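Local atomic coordinates of adenosylmethionine-8-amino-7-oxononanoate aminotransferase (Methanocaldococcus jannaschii, PDB entry 6ZHK), a protein that probably transfers the amino group of S-adenosylmethionine to 8-amino-7-oxononanoate, a pyridoxal-phosphate-dependent step of biotin biosynthesis. Residues A[79-84]-A[342-347]. Sequence-based numbering, arbitrary orientation.
Sequences KNQADK and NQLLCS
At this helix-helix junction Gln81, from the last part of helix 72-82, lies across the N-terminal end of helix 343-358 and meets Gln343, Leu344 and Ser347. With CG anti to the backbone N (chi1 -177°), its chain reaches out to the second helix and then bends at chi2. Its CB rests on Ser347 CB at 3.7 Å, while CG meets Leu344 CD2 at 3.7 Å. The amide then passes over the stem of Gln343, Gln81 NE2 standing 3.6 Å from Gln343 CB. No hydrogen bond joins the two segments; the pairing is van der Waals packing. The polar ends are used next door: Gln81 NE2 donates to Ile85 O and Gln343 OE1 accepts from Ser88 N. Cutting Gln81 back to an alanine would keep CB on Ser347 but is likely to open a gap beside Gln343 CB and leave Ile85 O without this donor. The same Leu344 CD2 also reaches Ala82, 3.5 Å from Ala82 N and 3.8 Å from Ala82 CB. Ser347 OG turns back to Leu344 O (2.7 Å), keeping its polar end within its own helix. Asn342 is the N-cap, its OD1 taking Leu345 N at 2.9 Å. Leu344 also packs on Leu308 of the second subunit, and Lys79 bridges to Asp83 of that subunit, which places this helix pair at the dimer interface of a class-III, fold-type I aminotransferase.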
ATOM      1  N   LYS A  79      10.677  11.288 -15.201  1.00 19.68           N
ATOM      2  CA  LYS A  79      10.123  12.087 -16.283  1.00 18.72           C
ATOM      3  C   LYS A  79      10.213  11.341 -17.611  1.00 18.39           C
ATOM      4  O   LYS A  79       9.249  11.350 -18.388  1.00 18.15           O
ATOM      5  CB  LYS A  79      10.829  13.449 -16.379  1.00 22.09           C
ATOM      6  CG  LYS A  79      10.604  14.377 -15.195  1.00 26.79           C
ATOM      7  CD  LYS A  79      11.692  15.460 -15.193  1.00 29.00           C
ATOM      8  CE  LYS A  79      11.097  16.821 -15.042  1.00 28.83           C
ATOM      9  NZ  LYS A  79      12.050  17.888 -15.439  1.00 27.55           N
ATOM     10  N   ASN A  80      11.382  10.754 -17.892  1.00 17.78           N
ATOM     11  CA  ASN A  80      11.561   9.939 -19.094  1.00 19.63           C
ATOM     12  C   ASN A  80      10.596   8.751 -19.155  1.00 19.83           C
ATOM     13  O   ASN A  80      10.115   8.409 -20.247  1.00 20.91           O
ATOM     14  CB  ASN A  80      13.001   9.443 -19.268  1.00 21.89           C
ATOM     15  CG  ASN A  80      13.950  10.592 -19.593  1.00 25.81           C
ATOM     16  OD1 ASN A  80      13.511  11.645 -20.066  1.00 29.09           O
ATOM     17  ND2 ASN A  80      15.231  10.448 -19.295  1.00 25.21           N
ATOM     18  N   GLN A  81      10.354   8.064 -18.022  1.00 16.34           N
ATOM     19  CA  GLN A  81       9.387   6.966 -18.049  1.00 15.06           C
ATOM     20  C   GLN A  81       7.962   7.496 -18.308  1.00 13.77           C
ATOM     21  O   GLN A  81       7.203   6.863 -18.999  1.00 17.71           O
ATOM     22  CB  GLN A  81       9.394   6.161 -16.747  1.00 16.55           C
ATOM     23  CG  GLN A  81       8.423   4.968 -16.815  1.00 15.05           C
ATOM     24  CD  GLN A  81       8.823   4.034 -17.944  1.00 16.90           C
ATOM     25  OE1 GLN A  81       9.993   3.717 -18.181  1.00 17.93           O
ATOM     26  NE2 GLN A  81       7.858   3.608 -18.712  1.00 18.65           N
ATOM     27  N   ALA A  82       7.632   8.660 -17.760  1.00 17.38           N
ATOM     28  CA  ALA A  82       6.267   9.158 -17.911  1.00 19.87           C
ATOM     29  C   ALA A  82       5.959   9.496 -19.374  1.00 20.65           C
ATOM     30  O   ALA A  82       4.797   9.444 -19.758  1.00 20.98           O
ATOM     31  CB  ALA A  82       6.020  10.308 -16.959  1.00 19.65           C
ATOM     32  N   ASP A  83       6.992   9.829 -20.177  1.00 20.33           N
ATOM     33  CA  ASP A  83       6.842  10.037 -21.625  1.00 22.52           C
ATOM     34  C   ASP A  83       6.659   8.734 -22.405  1.00 21.29           C
ATOM     35  O   ASP A  83       6.270   8.780 -23.562  1.00 23.86           O
ATOM     36  CB  ASP A  83       8.078  10.696 -22.238  1.00 23.37           C
ATOM     37  CG  ASP A  83       8.252  12.128 -21.791  1.00 26.45           C
ATOM     38  OD1 ASP A  83       7.217  12.795 -21.583  1.00 26.97           O
ATOM     39  OD2 ASP A  83       9.432  12.577 -21.725  1.00 30.37           O
ATOM     40  N   LYS A  84       6.910   7.564 -21.804  1.00 21.07           N
ATOM     41  CA  LYS A  84       6.685   6.279 -22.456  1.00 20.52           C
ATOM     42  C   LYS A  84       5.327   5.722 -22.018  1.00 19.87           C
ATOM     43  O   LYS A  84       4.456   5.494 -22.845  1.00 18.96           O
ATOM     44  CB  LYS A  84       7.819   5.319 -22.096  1.00 21.60           C
ATOM     45  CG  LYS A  84       9.110   5.613 -22.873  1.00 24.76           C
ATOM     46  CD  LYS A  84      10.293   4.827 -22.372  1.00 27.16           C
ATOM     47  CE  LYS A  84      10.924   4.029 -23.483  1.00 34.95           C
ATOM     48  NZ  LYS A  84      12.174   3.388 -23.022  1.00 39.51           N
ATOM     49  N   ASN A 342       4.370  -0.819 -10.982  1.00 14.13           N
ATOM     50  CA  ASN A 342       4.103   0.395 -11.758  1.00 15.30           C
ATOM     51  C   ASN A 342       5.412   0.975 -12.363  1.00 14.61           C
ATOM     52  O   ASN A 342       6.444   1.032 -11.693  1.00 18.69           O
ATOM     53  CB  ASN A 342       3.466   1.425 -10.799  1.00 12.91           C
ATOM     54  CG  ASN A 342       3.460   2.820 -11.365  1.00 12.68           C
ATOM     55  OD1 ASN A 342       4.433   3.536 -11.313  1.00 14.44           O
ATOM     56  ND2 ASN A 342       2.282   3.271 -11.756  1.00 15.41           N
ATOM     57  N   GLN A 343       5.402   1.403 -13.629  1.00 15.40           N
ATOM     58  CA  GLN A 343       6.624   1.828 -14.328  1.00 14.84           C
ATOM     59  C   GLN A 343       7.294   3.056 -13.700  1.00 15.48           C
ATOM     60  O   GLN A 343       8.515   3.083 -13.603  1.00 13.55           O
ATOM     61  CB  GLN A 343       6.410   2.097 -15.832  1.00 13.98           C
ATOM     62  CG  GLN A 343       6.163   0.817 -16.628  1.00 14.75           C
ATOM     63  CD  GLN A 343       4.705   0.421 -16.743  1.00 14.82           C
ATOM     64  OE1 GLN A 343       3.930   0.382 -15.772  1.00 13.74           O
ATOM     65  NE2 GLN A 343       4.380  -0.073 -17.910  1.00 15.37           N
ATOM     66  N   LEU A 344       6.514   4.077 -13.312  1.00 13.31           N
ATOM     67  CA  LEU A 344       7.130   5.217 -12.616  1.00 12.62           C
ATOM     68  C   LEU A 344       7.849   4.793 -11.329  1.00 11.89           C
ATOM     69  O   LEU A 344       8.997   5.208 -11.084  1.00 13.00           O
ATOM     70  CB  LEU A 344       6.081   6.285 -12.342  1.00 13.33           C
ATOM     71  CG  LEU A 344       5.397   6.837 -13.597  1.00 13.55           C
ATOM     72  CD1 LEU A 344       4.463   7.966 -13.185  1.00 13.50           C
ATOM     73  CD2 LEU A 344       6.439   7.307 -14.724  1.00 12.43           C
ATOM     74  N   LEU A 345       7.216   3.912 -10.505  1.00 12.71           N
ATOM     75  CA  LEU A 345       7.846   3.488  -9.262  1.00 12.06           C
ATOM     76  C   LEU A 345       9.150   2.804  -9.627  1.00 12.29           C
ATOM     77  O   LEU A 345      10.165   3.040  -8.981  1.00 14.21           O
ATOM     78  CB  LEU A 345       6.983   2.488  -8.448  1.00 11.69           C
ATOM     79  CG  LEU A 345       5.517   2.894  -8.271  1.00 12.04           C
ATOM     80  CD1 LEU A 345       4.766   1.948  -7.342  1.00 10.74           C
ATOM     81  CD2 LEU A 345       5.414   4.287  -7.668  1.00 11.08           C
ATOM     82  N   CYS A 346       9.120   1.947 -10.667  1.00 12.60           N
ATOM     83  CA  CYS A 346      10.295   1.118 -10.896  1.00 12.75           C
ATOM     84  C   CYS A 346      11.402   1.960 -11.543  1.00 15.15           C
ATOM     85  O   CYS A 346      12.613   1.723 -11.330  1.00 15.88           O
ATOM     86  CB  CYS A 346       9.922  -0.004 -11.867  1.00 12.27           C
ATOM     87  SG  CYS A 346       8.900  -1.294 -11.108  1.00 16.34           S
ATOM     88  N   SER A 347      10.998   2.961 -12.305  1.00 16.35           N
ATOM     89  CA  SER A 347      12.002   3.847 -12.916  1.00 16.85           C
ATOM     90  C   SER A 347      12.807   4.575 -11.826  1.00 17.00           C
ATOM     91  O   SER A 347      14.036   4.671 -11.978  1.00 16.75           O
ATOM     92  CB  SER A 347      11.346   4.810 -13.870  1.00 16.80           C
ATOM     93  OG  SER A 347      10.635   5.812 -13.137  1.00 19.47           O
TER